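Local coordinates for alpha-/beta-galactoside alpha-2,3-sialyltransferase (Photobacterium phosphoreum, PDB 2ZWI), which probably transfers sialic acid from a CMP-linked donor to galactosides in alpha-2,3 linkage, and is a GT-B glycosyltransferase with CMP bound here, at residues Lys139-Ser144 with Gly148-Asp153; Ile240-Gly245 with Glu250-Ile255. All coordinates share one frame; numbering follows the deposited sequence.

Contact 1: residues Lys139-Ser144 with Gly148-Asp153; sequences KDNIQS and GTQPFD
Gln150 lays its side chain against the last turns of helix 128-147, its CG in a tight, somewhat doubtful approach of 3.2 Å to Ser144 CB. CG sits between the backbone N and the carbonyl carbon of its own residue (chi1 74°), and beyond it the chain is extended, which carries the amide back along the helix from Ser144 to Asn141. There NE2 lies 2.7 Å from Asn141 O, but the angle is too poor for a hydrogen bond; NE2 bonds instead to Ser145 OG. The amide planes of Asn141 and Gln150 are turned 34° apart. Asn141 ND2 donates to Asn158 OD1.

At the C-terminal end of the helix, Ser144 O collects three donors. Thr149 N comes in at 2.8 Å on a nearly straight bond (169°), Gly148 N at the same length but more bent, and Thr149 OG1 at 3.0 Å from well to the side of the carbonyl. The same OG1 touches Ser144 CB. Ser144 OG turns back into its own helix and gives a hydrogen bond to Asp140 O, 2.7 Å away, reaching it from the face opposite Ser144 N.

Farther along the loop, Phe152 runs alongside Ile142, both side chains heading in one direction. The ring meets Ile142 CG1 with its edge, CE1 at 4.2 Å, and also packs on helix 86-98.

Gly148, with positive phi, is the C-prime residue of a Schellman motif, defined by Thr149 N to Ser144 O and Gly148 N to Ser145 O. Three donors on one carbonyl at the helix C-terminus probably offset the negative end of the helix dipole, while Phe152 brings the departing chain back to apolar neighbours.

Contact 2: residues Ile240-Gly245 with Glu250-Ile255; sequences IGTNSG and EQQIDI. With C5P (cytidine-5'-monophosphate), chain C.
The loop that follows strand 236-240, in the sheet of the nucleotide-binding half of this GT-B enzyme, passes between the bound CMP and helix 249-259, and it is held from both directions. On the helix side the work is done by Gln252. Its CG stands beside the backbone N, anti to the carbonyl carbon (chi1 -69°), at the start of an extended chain whose length brings the amide across to the Gly241-Thr242 peptide. OE1 accepts from Thr242 N at 3.0 Å along a nearly straight N-H line (168°), the donor lying tilted from the carbonyl plane; it also lies 3.5 Å from Gly241 CA.

The Thr242 side chain crosses that of Gln252 at about a right angle, and CG2 rests 3.8 Å from NE2. That nitrogen is hydrogen-bonded to Thr248 O, which helps fix the rotation of the amide and keeps OE1 turned to the loop. The link is buried, with Met321 of strand 317-321 against both side chains.

On the nucleotide side, Gly241 O takes a hydrogen bond from N4 of the cytosine at 2.9 Å, and Ile240 CG2 lies 3.5 Å from the same nitrogen. Gln252 is thus a second-shell residue: it grips the peptide whose carbonyl reads the exocyclic amine. A strand-end loop leading from a parallel sheet into a helix and meeting the nucleotide base is characteristic of the Rossmann-like donor-binding domain of GT-B glycosyltransferases.

Overall arrangement
The two contacts lie far apart, their centres 40 Å from each other and their nearest atoms about 22 Å, and they share no helix or strand. Contact 1 is at the surface, where helix 128-147 ends and the chain turns back on it; contact 2 is buried beside the CMP pocket, where a strand runs on through a loop into helix 249-259. Both join a helix to a loop adjacent to it in sequence, but in opposite order. At the surface, several donors converge on one helix-end carbonyl, with an apolar pair alongside; in the interior, a single glutamine carbonyl holds one loop N-H. Only contact 2 touches the nucleotide.

Contact 1: residues Lys139-Ser144 with Gly148-Asp153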
ATOM      1  N   LYS A 139      14.363  11.951  15.895  1.00 16.92           N
ATOM      2  CA  LYS A 139      15.337  10.957  16.358  1.00 17.87           C
ATOM      3  C   LYS A 139      15.109  10.553  17.832  1.00 18.41           C
ATOM      4  O   LYS A 139      15.014   9.362  18.146  1.00 18.33           O
ATOM      5  CB  LYS A 139      16.770  11.429  16.115  1.00 17.86           C
ATOM      6  CG  LYS A 139      17.812  10.335  16.294  1.00 18.26           C
ATOM      7  CD  LYS A 139      19.228  10.808  15.962  1.00 18.50           C
ATOM      8  CE  LYS A 139      20.223   9.667  16.150  1.00 21.05           C
ATOM      9  NZ  LYS A 139      21.585   9.996  15.623  1.00 23.82           N
ATOM     10  N   ASP A 140      14.996  11.544  18.715  1.00 19.30           N
ATOM     11  CA  ASP A 140      14.726  11.303  20.144  1.00 20.43           C
ATOM     12  C   ASP A 140      13.369  10.663  20.413  1.00 19.66           C
ATOM     13  O   ASP A 140      13.260   9.830  21.311  1.00 19.52           O
ATOM     14  CB  ASP A 140      14.851  12.599  20.969  1.00 21.20           C
ATOM     15  CG  ASP A 140      16.289  12.926  21.364  1.00 24.07           C
ATOM     16  OD1 ASP A 140      17.166  12.026  21.343  1.00 28.85           O
ATOM     17  OD2 ASP A 140      16.546  14.101  21.720  1.00 27.47           O
ATOM     18  N   ASN A 141      12.344  11.069  19.656  1.00 19.49           N
ATOM     19  CA  ASN A 141      11.009  10.450  19.716  1.00 19.20           C
ATOM     20  C   ASN A 141      11.097   8.945  19.485  1.00 18.50           C
ATOM     21  O   ASN A 141      10.554   8.143  20.251  1.00 17.92           O
ATOM     22  CB  ASN A 141      10.074  10.997  18.616  1.00 19.51           C
ATOM     23  CG  ASN A 141       9.587  12.415  18.861  1.00 21.27           C
ATOM     24  OD1 ASN A 141       9.694  12.970  19.966  1.00 20.87           O
ATOM     25  ND2 ASN A 141       9.015  13.014  17.801  1.00 21.93           N
ATOM     26  N   ILE A 142      11.768   8.577  18.394  1.00 17.70           N
ATOM     27  CA  ILE A 142      11.891   7.176  17.978  1.00 16.92           C
ATOM     28  C   ILE A 142      12.741   6.383  18.972  1.00 17.05           C
ATOM     29  O   ILE A 142      12.375   5.281  19.371  1.00 16.41           O
ATOM     30  CB  ILE A 142      12.498   7.066  16.550  1.00 17.05           C
ATOM     31  CG1 ILE A 142      11.584   7.738  15.515  1.00 14.97           C
ATOM     32  CG2 ILE A 142      12.795   5.594  16.174  1.00 15.76           C
ATOM     33  CD1 ILE A 142      12.314   8.152  14.270  1.00 13.80           C
ATOM     34  N   GLN A 143      13.876   6.950  19.370  1.00 17.52           N
ATOM     35  CA  GLN A 143      14.739   6.302  20.340  1.00 18.30           C
ATOM     36  C   GLN A 143      14.018   6.075  21.674  1.00 18.39           C
ATOM     37  O   GLN A 143      14.119   4.990  22.238  1.00 18.10           O
ATOM     38  CB  GLN A 143      16.052   7.071  20.520  1.00 18.56           C
ATOM     39  CG  GLN A 143      17.120   6.313  21.319  1.00 21.15           C
ATOM     40  CD  GLN A 143      17.576   5.022  20.647  1.00 24.59           C
ATOM     41  OE1 GLN A 143      18.100   5.033  19.528  1.00 27.09           O
ATOM     42  NE2 GLN A 143      17.398   3.902  21.338  1.00 25.76           N
ATOM     43  N   SER A 144      13.277   7.078  22.150  1.00 18.94           N
ATOM     44  CA  SER A 144      12.487   6.957  23.387  1.00 19.94           C
ATOM     45  C   SER A 144      11.443   5.843  23.334  1.00 19.96           C
ATOM     46  O   SER A 144      11.240   5.136  24.323  1.00 20.11           O
ATOM     47  CB  SER A 144      11.788   8.270  23.742  1.00 19.78           C
ATOM     48  OG  SER A 144      12.712   9.324  23.889  1.00 22.23           O
ATOM     49  N   GLY A 148      11.574   2.557  25.441  1.00 27.83           N
ATOM     50  CA  GLY A 148      10.365   2.211  26.196  1.00 28.36           C
ATOM     51  C   GLY A 148       9.916   3.284  27.166  1.00 28.76           C
ATOM     52  O   GLY A 148       9.229   2.997  28.142  1.00 28.85           O
ATOM     53  N   THR A 149      10.280   4.532  26.888  1.00 29.38           N
ATOM     54  CA  THR A 149      10.027   5.630  27.820  1.00 29.43           C
ATOM     55  C   THR A 149       8.834   6.497  27.412  1.00 29.21           C
ATOM     56  O   THR A 149       8.316   7.293  28.216  1.00 29.45           O
ATOM     57  CB  THR A 149      11.283   6.496  27.996  1.00 30.02           C
ATOM     58  OG1 THR A 149      11.830   6.814  26.708  1.00 30.95           O
ATOM     59  CG2 THR A 149      12.341   5.751  28.822  1.00 29.84           C
ATOM     60  N   GLN A 150       8.392   6.318  26.166  1.00 28.39           N
ATOM     61  CA  GLN A 150       7.298   7.093  25.585  1.00 27.29           C
ATOM     62  C   GLN A 150       6.546   6.226  24.563  1.00 26.17           C
ATOM     63  O   GLN A 150       7.142   5.328  23.954  1.00 25.93           O
ATOM     64  CB  GLN A 150       7.840   8.356  24.898  1.00 27.71           C
ATOM     65  CG  GLN A 150       8.556   8.073  23.560  1.00 29.07           C
ATOM     66  CD  GLN A 150       8.587   9.259  22.613  1.00 30.37           C
ATOM     67  OE1 GLN A 150       8.949  10.370  23.002  1.00 31.42           O
ATOM     68  NE2 GLN A 150       8.215   9.020  21.349  1.00 28.77           N
ATOM     69  N   PRO A 151       5.242   6.492  24.361  1.00 24.97           N
ATOM     70  CA  PRO A 151       4.538   5.764  23.301  1.00 24.22           C
ATOM     71  C   PRO A 151       4.969   6.279  21.918  1.00 22.91           C
ATOM     72  O   PRO A 151       5.545   7.365  21.813  1.00 22.79           O
ATOM     73  CB  PRO A 151       3.066   6.097  23.576  1.00 24.36           C
ATOM     74  CG  PRO A 151       3.114   7.455  24.198  1.00 24.97           C
ATOM     75  CD  PRO A 151       4.361   7.463  25.044  1.00 24.84           C
ATOM     76  N   PHE A 152       4.702   5.507  20.872  1.00 21.87           N
ATOM     77  CA  PHE A 152       5.099   5.911  19.528  1.00 20.83           C
ATOM     78  C   PHE A 152       3.973   6.641  18.797  1.00 20.47           C
ATOM     79  O   PHE A 152       2.909   6.070  18.539  1.00 20.15           O
ATOM     80  CB  PHE A 152       5.617   4.720  18.705  1.00 20.16           C
ATOM     81  CG  PHE A 152       6.097   5.107  17.325  1.00 19.29           C
ATOM     82  CD1 PHE A 152       7.361   5.673  17.146  1.00 17.73           C
ATOM     83  CD2 PHE A 152       5.272   4.936  16.212  1.00 16.90           C
ATOM     84  CE1 PHE A 152       7.807   6.045  15.875  1.00 16.10           C
ATOM     85  CE2 PHE A 152       5.702   5.308  14.947  1.00 17.06           C
ATOM     86  CZ  PHE A 152       6.974   5.867  14.779  1.00 17.01           C
ATOM     87  N   ASP A 153       4.225   7.904  18.470  1.00 20.08           N
ATOM     88  CA  ASP A 153       3.303   8.708  17.672  1.00 20.03           C
ATOM     89  C   ASP A 153       3.653   8.560  16.191  1.00 19.01           C
ATOM     90  O   ASP A 153       4.758   8.903  15.782  1.00 19.02           O
ATOM     91  CB  ASP A 153       3.386  10.180  18.084  1.00 20.76           C
ATOM     92  CG  ASP A 153       2.357  11.044  17.372  1.00 23.53           C
ATOM     93  OD1 ASP A 153       2.618  12.256  17.189  1.00 26.85           O
ATOM     94  OD2 ASP A 153       1.288  10.507  16.991  1.00 26.04           O
TER

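Contact 2: residues Ile240-Gly245 with Glu250-Ile255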
ATOM      1  N   ILE A 240     -13.905   1.686  -9.313  1.00  9.40           N
ATOM      2  CA  ILE A 240     -13.320   1.454  -7.990  1.00  9.72           C
ATOM      3  C   ILE A 240     -14.322   1.831  -6.900  1.00  9.78           C
ATOM      4  O   ILE A 240     -14.562   3.002  -6.642  1.00  9.41           O
ATOM      5  CB  ILE A 240     -11.977   2.244  -7.793  1.00  9.98           C
ATOM      6  CG1 ILE A 240     -10.941   1.856  -8.859  1.00 10.25           C
ATOM      7  CG2 ILE A 240     -11.404   2.065  -6.361  1.00  9.71           C
ATOM      8  CD1 ILE A 240     -10.781   0.353  -9.046  1.00 12.30           C
ATOM      9  N   GLY A 241     -14.902   0.817  -6.268  1.00 10.46           N
ATOM     10  CA  GLY A 241     -15.881   1.023  -5.217  1.00 10.51           C
ATOM     11  C   GLY A 241     -15.276   1.399  -3.874  1.00 11.30           C
ATOM     12  O   GLY A 241     -14.077   1.205  -3.630  1.00 10.31           O
ATOM     13  N   THR A 242     -16.121   1.937  -2.996  1.00 11.17           N
ATOM     14  CA  THR A 242     -15.706   2.234  -1.635  1.00 11.75           C
ATOM     15  C   THR A 242     -16.652   1.529  -0.648  1.00 12.18           C
ATOM     16  O   THR A 242     -17.465   0.696  -1.064  1.00 11.97           O
ATOM     17  CB  THR A 242     -15.587   3.770  -1.385  1.00 11.66           C
ATOM     18  OG1 THR A 242     -14.970   3.997  -0.117  1.00 11.86           O
ATOM     19  CG2 THR A 242     -16.966   4.455  -1.415  1.00 11.84           C
ATOM     20  N   ASN A 243     -16.541   1.843   0.644  1.00 12.98           N
ATOM     21  CA  ASN A 243     -17.473   1.308   1.638  1.00 13.90           C
ATOM     22  C   ASN A 243     -18.323   2.417   2.294  1.00 14.79           C
ATOM     23  O   ASN A 243     -18.177   3.611   1.971  1.00 14.37           O
ATOM     24  CB  ASN A 243     -16.738   0.439   2.680  1.00 14.01           C
ATOM     25  CG  ASN A 243     -15.618   1.185   3.382  1.00 15.78           C
ATOM     26  OD1 ASN A 243     -15.803   2.304   3.855  1.00 15.64           O
ATOM     27  ND2 ASN A 243     -14.448   0.566   3.456  1.00 16.79           N
ATOM     28  N   SER A 244     -19.204   2.030   3.214  1.00 15.15           N
ATOM     29  CA  SER A 244     -20.169   2.977   3.801  1.00 16.37           C
ATOM     30  C   SER A 244     -19.534   4.116   4.618  1.00 16.97           C
ATOM     31  O   SER A 244     -20.189   5.115   4.907  1.00 17.80           O
ATOM     32  CB  SER A 244     -21.218   2.220   4.622  1.00 16.11           C
ATOM     33  OG  SER A 244     -20.592   1.449   5.622  1.00 15.88           O
ATOM     34  N   GLY A 245     -18.260   3.982   4.974  1.00 17.44           N
ATOM     35  CA  GLY A 245     -17.532   5.072   5.628  1.00 18.45           C
ATOM     36  C   GLY A 245     -17.307   6.278   4.723  1.00 18.98           C
ATOM     37  O   GLY A 245     -17.018   7.381   5.203  1.00 19.63           O
ATOM     38  N   GLU A 250     -26.444   3.740  -3.105  1.00 15.88           N
ATOM     39  CA  GLU A 250     -27.200   4.652  -3.975  1.00 17.06           C
ATOM     40  C   GLU A 250     -26.310   5.711  -4.633  1.00 15.76           C
ATOM     41  O   GLU A 250     -26.446   5.986  -5.825  1.00 15.79           O
ATOM     42  CB  GLU A 250     -28.329   5.338  -3.185  1.00 17.24           C
ATOM     43  CG  GLU A 250     -29.285   6.178  -4.040  1.00 20.16           C
ATOM     44  CD  GLU A 250     -30.306   6.959  -3.212  1.00 21.48           C
ATOM     45  OE1 GLU A 250     -31.393   7.295  -3.754  1.00 25.98           O
ATOM     46  OE2 GLU A 250     -30.021   7.236  -2.020  1.00 27.37           O
ATOM     47  N   GLN A 251     -25.394   6.303  -3.866  1.00 15.20           N
ATOM     48  CA  GLN A 251     -24.544   7.376  -4.408  1.00 14.16           C
ATOM     49  C   GLN A 251     -23.605   6.843  -5.490  1.00 13.46           C
ATOM     50  O   GLN A 251     -23.412   7.485  -6.523  1.00 12.70           O
ATOM     51  CB  GLN A 251     -23.774   8.075  -3.302  1.00 14.60           C
ATOM     52  CG  GLN A 251     -24.642   8.985  -2.414  1.00 15.26           C
ATOM     53  CD  GLN A 251     -23.937   9.383  -1.129  1.00 16.53           C
ATOM     54  OE1 GLN A 251     -24.383  10.286  -0.419  1.00 19.99           O
ATOM     55  NE2 GLN A 251     -22.827   8.713  -0.821  1.00 14.92           N
ATOM     56  N   GLN A 252     -23.061   5.647  -5.263  1.00 12.03           N
ATOM     57  CA  GLN A 252     -22.242   4.969  -6.267  1.00 11.50           C
ATOM     58  C   GLN A 252     -23.039   4.516  -7.513  1.00 11.12           C
ATOM     59  O   GLN A 252     -22.536   4.604  -8.636  1.00 10.05           O
ATOM     60  CB  GLN A 252     -21.469   3.814  -5.626  1.00 11.17           C
ATOM     61  CG  GLN A 252     -20.383   4.335  -4.667  1.00 10.36           C
ATOM     62  CD  GLN A 252     -19.759   3.263  -3.817  1.00 11.21           C
ATOM     63  OE1 GLN A 252     -18.804   2.607  -4.229  1.00 10.08           O
ATOM     64  NE2 GLN A 252     -20.275   3.099  -2.603  1.00  9.91           N
ATOM     65  N   ILE A 253     -24.268   4.047  -7.304  1.00 11.00           N
ATOM     66  CA  ILE A 253     -25.191   3.726  -8.409  1.00 11.45           C
ATOM     67  C   ILE A 253     -25.464   4.973  -9.242  1.00 11.49           C
ATOM     68  O   ILE A 253     -25.433   4.922 -10.478  1.00 12.62           O
ATOM     69  CB  ILE A 253     -26.530   3.121  -7.887  1.00 11.13           C
ATOM     70  CG1 ILE A 253     -26.324   1.687  -7.390  1.00 12.11           C
ATOM     71  CG2 ILE A 253     -27.615   3.113  -8.977  1.00 10.72           C
ATOM     72  CD1 ILE A 253     -27.370   1.246  -6.340  1.00 12.11           C
ATOM     73  N   ASP A 254     -25.717   6.093  -8.565  1.00 11.96           N
ATOM     74  CA  ASP A 254     -25.975   7.379  -9.226  1.00 11.89           C
ATOM     75  C   ASP A 254     -24.776   7.882 -10.045  1.00 11.34           C
ATOM     76  O   ASP A 254     -24.942   8.373 -11.174  1.00 10.44           O
ATOM     77  CB  ASP A 254     -26.392   8.441  -8.203  1.00 12.33           C
ATOM     78  CG  ASP A 254     -27.811   8.227  -7.656  1.00 14.83           C
ATOM     79  OD1 ASP A 254     -28.142   8.920  -6.669  1.00 18.35           O
ATOM     80  OD2 ASP A 254     -28.591   7.390  -8.191  1.00 14.83           O
ATOM     81  N   ILE A 255     -23.582   7.761  -9.464  1.00 10.82           N
ATOM     82  CA  ILE A 255     -22.319   8.084 -10.154  1.00 10.68           C
ATOM     83  C   ILE A 255     -22.188   7.265 -11.432  1.00 10.24           C
ATOM     84  O   ILE A 255     -21.797   7.790 -12.462  1.00 10.35           O
ATOM     85  CB  ILE A 255     -21.070   7.832  -9.272  1.00 10.09           C
ATOM     86  CG1 ILE A 255     -20.985   8.854  -8.142  1.00 11.18           C
ATOM     87  CG2 ILE A 255     -19.765   7.903 -10.107  1.00 10.39           C
ATOM     88  CD1 ILE A 255     -20.126   8.402  -6.991  1.00 11.51           C
TER
HETATM   89  O3P C5P C   1      -9.917   2.772  -0.445  1.00 13.32           O
HETATM   90  P   C5P C   1      -8.931   2.448   0.611  1.00 12.40           P
HETATM   91  O1P C5P C   1      -7.963   3.589   0.703  1.00 15.01           O
HETATM   92  O2P C5P C   1      -9.665   2.058   1.866  1.00 13.79           O
HETATM   93  O5' C5P C   1      -8.128   1.179   0.065  1.00 12.47           O
HETATM   94  C5' C5P C   1      -7.268   0.408   0.900  1.00 13.08           C
HETATM   95  C4' C5P C   1      -6.945  -0.879   0.158  1.00 11.37           C
HETATM   96  O4' C5P C   1      -8.153  -1.604  -0.139  1.00 12.31           O
HETATM   97  C3' C5P C   1      -6.329  -0.606  -1.207  1.00 11.25           C
HETATM   98  O3' C5P C   1      -4.920  -0.435  -1.122  1.00 12.50           O
HETATM   99  C2' C5P C   1      -6.673  -1.852  -1.981  1.00 10.86           C
HETATM  100  O2' C5P C   1      -5.877  -2.954  -1.532  1.00 11.33           O
HETATM  101  C1' C5P C   1      -8.056  -2.175  -1.458  1.00 10.13           C
HETATM  102  N1  C5P C   1      -9.174  -1.747  -2.310  1.00  9.59           N
HETATM  103  C2  C5P C   1      -9.511  -2.550  -3.420  1.00 10.05           C
HETATM  104  N3  C5P C   1     -10.561  -2.227  -4.200  1.00  9.10           N
HETATM  105  C4  C5P C   1     -11.293  -1.124  -3.942  1.00  8.47           C
HETATM  106  C5  C5P C   1     -10.992  -0.311  -2.855  1.00  8.66           C
HETATM  107  C6  C5P C   1      -9.908  -0.651  -2.035  1.00  9.40           C
HETATM  108  O2  C5P C   1      -8.825  -3.557  -3.700  1.00 10.90           O
HETATM  109  N4  C5P C   1     -12.345  -0.843  -4.746  1.00  9.36           N